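Local coordinates for PTS EIIA type-4 domain-containing protein (Streptococcus agalactiae NEM316, PDB 4TKZ) that probably serves as the EIIA component of a mannose-type sugar phosphotransferase system, relaying phosphoryl groups during sugar uptake, at residues H26-V30 and V100-T104; M1-I5 and R103-V109. One frame throughout, in Å; residues are numbered along the deposited sequence.

Overall arrangement
Both interactions sit at one end of the open alpha/beta domain, at the N-terminal end of strand 3-9 in its parallel sheet. The centres of interactions 1 and 2 are about 8 Å apart. Along the chain, 1-5 comes first and enters strand 3-9. Then comes 26-30, the loop between helix 12-24 and strand 30-35. Segments 100-104 and 103-109 follow at the end of helix 93-102 and in the loop before helix 110-122. R103 belongs to both contacts. Y29 and I4 are also joined by a backbone hydrogen bond, which links the two contacts directly. R103 thus ties the junction of helices 93-102 and 110-122 to the first part of the chain, beside the starts of two neighbouring strands.

Interaction 1. Residues H26-V30 and V100-T104; sequences HQEYV and VLSRT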
ATOM      1  N   HIS A  26     -16.045   9.930   1.001  1.00 27.23           N
ATOM      2  CA  HIS A  26     -15.121  11.046   0.821  1.00 27.79           C
ATOM      3  C   HIS A  26     -14.710  11.679   2.151  1.00 26.82           C
ATOM      4  O   HIS A  26     -15.544  11.890   3.030  1.00 23.25           O
ATOM      5  CB  HIS A  26     -15.733  12.094  -0.106  1.00 29.42           C
ATOM      6  CG  HIS A  26     -14.848  13.278  -0.343  1.00 32.66           C
ATOM      7  ND1 HIS A  26     -15.042  14.487   0.286  1.00 33.34           N
ATOM      8  CD2 HIS A  26     -13.765  13.433  -1.137  1.00 29.51           C
ATOM      9  CE1 HIS A  26     -14.113  15.340  -0.110  1.00 28.44           C
ATOM     10  NE2 HIS A  26     -13.325  14.725  -0.973  1.00 35.63           N
ATOM     11  N   GLN A  27     -13.422  11.991   2.292  1.00 24.48           N
ATOM     12  CA  GLN A  27     -12.909  12.519   3.545  1.00 23.60           C
ATOM     13  C   GLN A  27     -12.436  13.940   3.332  1.00 23.84           C
ATOM     14  O   GLN A  27     -12.062  14.294   2.214  1.00 23.07           O
ATOM     15  CB  GLN A  27     -11.745  11.656   4.028  1.00 24.07           C
ATOM     16  CG  GLN A  27     -12.112  10.194   4.224  1.00 26.65           C
ATOM     17  CD  GLN A  27     -13.141  10.002   5.315  1.00 22.55           C
ATOM     18  OE1 GLN A  27     -13.024  10.564   6.407  1.00 22.10           O
ATOM     19  NE2 GLN A  27     -14.161   9.206   5.027  1.00 27.98           N
ATOM     20  N   GLU A  28     -12.467  14.756   4.387  1.00 24.22           N
ATOM     21  CA  GLU A  28     -11.907  16.114   4.326  1.00 27.69           C
ATOM     22  C   GLU A  28     -10.409  16.078   4.572  1.00 25.58           C
ATOM     23  O   GLU A  28      -9.920  15.212   5.297  1.00 23.26           O
ATOM     24  CB  GLU A  28     -12.549  17.018   5.384  1.00 26.95           C
ATOM     25  CG  GLU A  28     -14.066  17.079   5.328  1.00 42.59           C
ATOM     26  CD  GLU A  28     -14.686  17.265   6.704  1.00 58.01           C
ATOM     27  OE1 GLU A  28     -14.087  17.985   7.538  1.00 54.41           O
ATOM     28  OE2 GLU A  28     -15.765  16.682   6.954  1.00 54.76           O
ATOM     29  N   TYR A  29      -9.683  17.030   3.985  1.00 20.59           N
ATOM     30  CA  TYR A  29      -8.267  17.181   4.284  1.00 20.24           C
ATOM     31  C   TYR A  29      -7.456  15.916   4.037  1.00 21.30           C
ATOM     32  O   TYR A  29      -6.619  15.528   4.852  1.00 20.59           O
ATOM     33  CB  TYR A  29      -8.098  17.653   5.721  1.00 22.26           C
ATOM     34  CG  TYR A  29      -8.890  18.906   5.988  1.00 31.85           C
ATOM     35  CD1 TYR A  29      -8.572  20.086   5.337  1.00 32.75           C
ATOM     36  CD2 TYR A  29      -9.964  18.909   6.871  1.00 33.60           C
ATOM     37  CE1 TYR A  29      -9.281  21.238   5.559  1.00 35.74           C
ATOM     38  CE2 TYR A  29     -10.688  20.064   7.102  1.00 34.34           C
ATOM     39  CZ  TYR A  29     -10.331  21.227   6.441  1.00 36.26           C
ATOM     40  OH  TYR A  29     -11.031  22.390   6.653  1.00 42.28           O
ATOM     41  N   VAL A  30      -7.721  15.273   2.907  1.00 17.99           N
ATOM     42  CA  VAL A  30      -6.940  14.128   2.480  1.00 14.68           C
ATOM     43  C   VAL A  30      -6.671  14.313   0.997  1.00 18.02           C
ATOM     44  O   VAL A  30      -7.606  14.343   0.199  1.00 21.62           O
ATOM     45  CB  VAL A  30      -7.718  12.801   2.699  1.00 19.47           C
ATOM     46  CG1 VAL A  30      -6.920  11.628   2.156  1.00 17.63           C
ATOM     47  CG2 VAL A  30      -8.039  12.601   4.177  1.00 18.87           C
ATOM     48  N   VAL A 100      -7.043   8.200   9.110  1.00 18.63           N
ATOM     49  CA  VAL A 100      -8.356   8.784   8.867  1.00 16.29           C
ATOM     50  C   VAL A 100      -9.290   8.576  10.059  1.00 22.70           C
ATOM     51  O   VAL A 100      -9.929   9.512  10.541  1.00 21.18           O
ATOM     52  CB  VAL A 100      -8.993   8.185   7.605  1.00 18.46           C
ATOM     53  CG1 VAL A 100     -10.486   8.539   7.524  1.00 21.32           C
ATOM     54  CG2 VAL A 100      -8.246   8.645   6.354  1.00 19.86           C
ATOM     55  N   LEU A 101      -9.361   7.347  10.546  1.00 23.57           N
ATOM     56  CA  LEU A 101     -10.315   7.041  11.610  1.00 25.27           C
ATOM     57  C   LEU A 101      -9.893   7.526  13.002  1.00 25.25           C
ATOM     58  O   LEU A 101     -10.730   7.651  13.896  1.00 25.01           O
ATOM     59  CB  LEU A 101     -10.630   5.544  11.629  1.00 19.10           C
ATOM     60  CG  LEU A 101     -11.380   5.028  10.400  1.00 22.40           C
ATOM     61  CD1 LEU A 101     -11.394   3.506  10.395  1.00 27.07           C
ATOM     62  CD2 LEU A 101     -12.803   5.588  10.354  1.00 18.62           C
ATOM     63  N   SER A 102      -8.611   7.820  13.192  1.00 20.29           N
ATOM     64  CA  SER A 102      -8.137   8.189  14.527  1.00 22.04           C
ATOM     65  C   SER A 102      -7.689   9.642  14.688  1.00 27.04           C
ATOM     66  O   SER A 102      -7.530  10.116  15.816  1.00 26.88           O
ATOM     67  CB  SER A 102      -7.012   7.251  14.982  1.00 25.75           C
ATOM     68  OG  SER A 102      -7.517   5.977  15.336  1.00 29.02           O
ATOM     69  N   ARG A 103      -7.480  10.349  13.581  1.00 26.87           N
ATOM     70  CA  ARG A 103      -6.924  11.706  13.664  1.00 26.13           C
ATOM     71  C   ARG A 103      -7.800  12.652  14.488  1.00 28.33           C
ATOM     72  O   ARG A 103      -7.301  13.594  15.123  1.00 33.07           O
ATOM     73  CB  ARG A 103      -6.702  12.290  12.273  1.00 21.02           C
ATOM     74  CG  ARG A 103      -7.970  12.425  11.443  1.00 24.22           C
ATOM     75  CD  ARG A 103      -7.645  13.036  10.092  1.00 26.37           C
ATOM     76  NE  ARG A 103      -8.770  12.954   9.165  1.00 18.69           N
ATOM     77  CZ  ARG A 103      -8.813  13.611   8.012  1.00 22.28           C
ATOM     78  NH1 ARG A 103      -7.795  14.390   7.658  1.00 16.35           N
ATOM     79  NH2 ARG A 103      -9.864  13.495   7.224  1.00 24.55           N
ATOM     80  N   THR A 104      -9.102  12.386  14.463  1.00 26.84           N
ATOM     81  CA  THR A 104     -10.104  13.123  15.227  1.00 32.73           C
ATOM     82  C   THR A 104      -9.811  13.115  16.733  1.00 40.21           C
ATOM     83  O   THR A 104     -10.166  14.060  17.450  1.00 38.19           O
ATOM     84  CB  THR A 104     -11.523  12.543  14.938  1.00 38.86           C
ATOM     85  OG1 THR A 104     -12.237  13.433  14.071  1.00 52.70           O
ATOM     86  CG2 THR A 104     -12.324  12.319  16.212  1.00 41.77           C
TER
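R103 reaches from the end of helix 93-102 to the backbone of E28 and Y29, in the loop that leads into strand 30-35. The tight part is at the guanidinium. NH2 of R103 gives a short hydrogen bond to O of E28, 2.6 Å, at an N-H...O angle of 160°. This donor lies in the carbonyl plane, and the oxygen lies in the guanidinium plane. NH1 of R103 bonds to O of Y29 at 3.2 Å, but from above that carbonyl plane. It adds only a weak bond to O of E28. The R103 chain is extended from CG to NE, which carries the charged end across to the loop. CG2 of V30 packs obliquely against the group, 3.7 Å from NH2 of R103. Beside it, Q27 packs on buried V100. The Q27 chain bends at chi2 (-64°), and its OE1 makes a 3.4 Å van der Waals contact with CG1 of V100. NE2 of Q27 bonds to O of G25. The solvent side is at E28, whose exposed carboxylate has OE1 6.2 Å from NH2 of R103, too far for a salt bridge. The arginine therefore holds the loop through main-chain carbonyls, and its positive charge is probably offset by peptide dipoles.

Interaction 2. Residues M1-I5 and R103-V109; sequences MIKII and RTMFEHV
I2, at the N-terminal end of the chain, meets the loop 103-109. Strand 3-9 belongs to the parallel sheet in the alpha/beta fold of mannose-type EIIA domains. NH1 of R103 gives O of I2 a 2.9 Å hydrogen bond, nearly in line with the carbonyl bond (C=O...N angle 162°). The I2 side chain enters the bend of the loop. CD1 of I2 lies 3.6 Å from O of F106 and 4.1 Å from CB of R103. CG1 of I2 stands anti to its own carbonyl carbon (chi1 -67°), and the extended chi2 (161°) carries CD1 on to the F106 carbonyl. CG2 of I2 packs on CG2 of V109 at 4.2 Å. I4, two residues on, points the same way. CD1 of I4 lies over one face of the R103 guanidinium, 3.9 Å from NH1 of R103. A backbone hydrogen bond from N of F106 to O of R103 closes a turn at R103-F106. Farther out, R103 also bonds to the carbonyls of E28 and Y29, which helps to fix its guanidinium. L112 of helix 110-122 touches both R103 and F106. K3 points away from the loop and pairs with E51 in a salt bridge. The I2 side chain touches E57, and OE1 of E57 accepts a hydrogen bond from N of V109.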
ATOM      1  N   MET A   1      -7.439  20.400  12.721  1.00 30.78           N
ATOM      2  CA  MET A   1      -7.441  19.226  11.859  1.00 30.53           C
ATOM      3  C   MET A   1      -6.022  18.711  11.633  1.00 33.73           C
ATOM      4  O   MET A   1      -5.048  19.462  11.753  1.00 35.37           O
ATOM      5  CB  MET A   1      -8.078  19.571  10.511  1.00 38.07           C
ATOM      6  CG  MET A   1      -7.180  20.371   9.570  1.00 36.87           C
ATOM      7  SD  MET A   1      -7.027  22.139   9.937  1.00 46.36           S
ATOM      8  CE  MET A   1      -8.701  22.696   9.616  1.00 36.99           C
ATOM      9  N   ILE A   2      -5.903  17.425  11.324  1.00 25.39           N
ATOM     10  CA  ILE A   2      -4.643  16.878  10.831  1.00 24.99           C
ATOM     11  C   ILE A   2      -4.826  16.548   9.359  1.00 24.10           C
ATOM     12  O   ILE A   2      -5.650  15.702   9.012  1.00 24.32           O
ATOM     13  CB  ILE A   2      -4.229  15.609  11.603  1.00 20.53           C
ATOM     14  CG1 ILE A   2      -3.889  15.960  13.055  1.00 24.56           C
ATOM     15  CG2 ILE A   2      -3.039  14.936  10.931  1.00 22.18           C
ATOM     16  CD1 ILE A   2      -3.920  14.774  14.021  1.00 27.15           C
ATOM     17  N   LYS A   3      -4.092  17.234   8.487  1.00 23.24           N
ATOM     18  CA  LYS A   3      -4.205  16.981   7.053  1.00 19.21           C
ATOM     19  C   LYS A   3      -3.371  15.767   6.639  1.00 22.39           C
ATOM     20  O   LYS A   3      -2.219  15.621   7.057  1.00 18.15           O
ATOM     21  CB  LYS A   3      -3.792  18.220   6.243  1.00 16.72           C
ATOM     22  CG  LYS A   3      -3.930  18.014   4.740  1.00 21.43           C
ATOM     23  CD  LYS A   3      -3.660  19.273   3.949  1.00 19.60           C
ATOM     24  CE  LYS A   3      -3.666  18.978   2.461  1.00 16.85           C
ATOM     25  NZ  LYS A   3      -3.804  20.225   1.646  1.00 21.40           N
ATOM     26  N   ILE A   4      -3.961  14.895   5.822  1.00 22.60           N
ATOM     27  CA  ILE A   4      -3.285  13.684   5.349  1.00 17.59           C
ATOM     28  C   ILE A   4      -2.889  13.844   3.892  1.00 23.26           C
ATOM     29  O   ILE A   4      -3.739  14.098   3.038  1.00 21.70           O
ATOM     30  CB  ILE A   4      -4.214  12.451   5.507  1.00 16.54           C
ATOM     31  CG1 ILE A   4      -4.529  12.229   6.980  1.00 17.15           C
ATOM     32  CG2 ILE A   4      -3.576  11.184   4.919  1.00 18.30           C
ATOM     33  CD1 ILE A   4      -5.587  11.162   7.227  1.00 15.78           C
ATOM     34  N   ILE A   5      -1.596  13.697   3.608  1.00 14.61           N
ATOM     35  CA  ILE A   5      -1.120  13.832   2.244  1.00 15.38           C
ATOM     36  C   ILE A   5      -0.439  12.549   1.809  1.00 18.83           C
ATOM     37  O   ILE A   5       0.501  12.070   2.457  1.00 20.43           O
ATOM     38  CB  ILE A   5      -0.126  15.005   2.123  1.00 16.64           C
ATOM     39  CG1 ILE A   5      -0.770  16.285   2.643  1.00 17.07           C
ATOM     40  CG2 ILE A   5       0.328  15.191   0.676  1.00 16.90           C
ATOM     41  CD1 ILE A   5       0.173  17.517   2.579  1.00 14.14           C
ATOM     42  N   ARG A 103      -7.480  10.349  13.581  1.00 26.87           N
ATOM     43  CA  ARG A 103      -6.924  11.706  13.664  1.00 26.13           C
ATOM     44  C   ARG A 103      -7.800  12.652  14.488  1.00 28.33           C
ATOM     45  O   ARG A 103      -7.301  13.594  15.123  1.00 33.07           O
ATOM     46  CB  ARG A 103      -6.702  12.290  12.273  1.00 21.02           C
ATOM     47  CG  ARG A 103      -7.970  12.425  11.443  1.00 24.22           C
ATOM     48  CD  ARG A 103      -7.645  13.036  10.092  1.00 26.37           C
ATOM     49  NE  ARG A 103      -8.770  12.954   9.165  1.00 18.69           N
ATOM     50  CZ  ARG A 103      -8.813  13.611   8.012  1.00 22.28           C
ATOM     51  NH1 ARG A 103      -7.795  14.390   7.658  1.00 16.35           N
ATOM     52  NH2 ARG A 103      -9.864  13.495   7.224  1.00 24.55           N
ATOM     53  N   THR A 104      -9.102  12.386  14.463  1.00 26.84           N
ATOM     54  CA  THR A 104     -10.104  13.123  15.227  1.00 32.73           C
ATOM     55  C   THR A 104      -9.811  13.115  16.733  1.00 40.21           C
ATOM     56  O   THR A 104     -10.166  14.060  17.450  1.00 38.19           O
ATOM     57  CB  THR A 104     -11.523  12.543  14.938  1.00 38.86           C
ATOM     58  OG1 THR A 104     -12.237  13.433  14.071  1.00 52.70           O
ATOM     59  CG2 THR A 104     -12.324  12.319  16.212  1.00 41.77           C
ATOM     60  N   MET A 105      -9.143  12.061  17.202  1.00 39.23           N
ATOM     61  CA  MET A 105      -8.818  11.916  18.618  1.00 37.98           C
ATOM     62  C   MET A 105      -7.682  12.827  19.059  1.00 39.72           C
ATOM     63  O   MET A 105      -7.451  12.987  20.258  1.00 37.37           O
ATOM     64  CB  MET A 105      -8.396  10.482  18.932  1.00 35.27           C
ATOM     65  CG  MET A 105      -9.431   9.416  18.645  1.00 33.87           C
ATOM     66  SD  MET A 105      -8.688   7.773  18.789  1.00 42.93           S
ATOM     67  CE  MET A 105      -9.989   6.776  18.067  1.00 32.66           C
ATOM     68  N   PHE A 106      -6.962  13.407  18.102  1.00 34.67           N
ATOM     69  CA  PHE A 106      -5.719  14.093  18.435  1.00 38.03           C
ATOM     70  C   PHE A 106      -5.625  15.511  17.897  1.00 40.33           C
ATOM     71  O   PHE A 106      -5.982  15.779  16.752  1.00 38.49           O
ATOM     72  CB  PHE A 106      -4.511  13.285  17.948  1.00 39.14           C
ATOM     73  CG  PHE A 106      -4.463  11.887  18.486  1.00 38.21           C
ATOM     74  CD1 PHE A 106      -3.997  11.640  19.771  1.00 39.02           C
ATOM     75  CD2 PHE A 106      -4.884  10.820  17.709  1.00 34.16           C
ATOM     76  CE1 PHE A 106      -3.954  10.350  20.270  1.00 40.52           C
ATOM     77  CE2 PHE A 106      -4.844   9.528  18.200  1.00 35.20           C
ATOM     78  CZ  PHE A 106      -4.377   9.293  19.484  1.00 39.71           C
ATOM     79  N   GLU A 107      -5.136  16.411  18.741  1.00 42.19           N
ATOM     80  CA  GLU A 107      -4.806  17.761  18.310  1.00 47.44           C
ATOM     81  C   GLU A 107      -3.570  17.739  17.420  1.00 45.54           C
ATOM     82  O   GLU A 107      -3.522  18.411  16.385  1.00 47.04           O
ATOM     83  CB  GLU A 107      -4.533  18.653  19.518  1.00 52.74           C
ATOM     84  CG  GLU A 107      -5.772  19.195  20.204  1.00 55.73           C
ATOM     85  CD  GLU A 107      -5.551  20.604  20.714  1.00 65.70           C
ATOM     86  OE1 GLU A 107      -6.467  21.163  21.354  1.00 61.72           O
ATOM     87  OE2 GLU A 107      -4.454  21.151  20.466  1.00 65.08           O
ATOM     88  N   HIS A 108      -2.575  16.955  17.829  1.00 41.09           N
ATOM     89  CA  HIS A 108      -1.270  16.964  17.177  1.00 44.99           C
ATOM     90  C   HIS A 108      -0.929  15.654  16.482  1.00 35.40           C
ATOM     91  O   HIS A 108      -1.135  14.581  17.039  1.00 34.97           O
ATOM     92  CB  HIS A 108      -0.179  17.287  18.197  1.00 43.50           C
ATOM     93  CG  HIS A 108      -0.279  18.666  18.770  1.00 50.79           C
ATOM     94  ND1 HIS A 108       0.389  19.744  18.232  1.00 51.83           N
ATOM     95  CD2 HIS A 108      -0.972  19.140  19.832  1.00 47.25           C
ATOM     96  CE1 HIS A 108       0.114  20.826  18.941  1.00 52.53           C
ATOM     97  NE2 HIS A 108      -0.710  20.487  19.916  1.00 56.50           N
ATOM     98  N   VAL A 109      -0.371  15.763  15.280  1.00 33.04           N
ATOM     99  CA  VAL A 109       0.048  14.600  14.503  1.00 32.14           C
ATOM    100  C   VAL A 109       1.081  13.737  15.251  1.00 35.49           C
ATOM    101  O   VAL A 109       1.149  12.526  15.040  1.00 28.53           O
ATOM    102  CB  VAL A 109       0.578  15.018  13.104  1.00 29.82           C
ATOM    103  CG1 VAL A 109       1.872  15.822  13.224  1.00 27.82           C
ATOM    104  CG2 VAL A 109       0.777  13.795  12.213  1.00 22.46           C
TER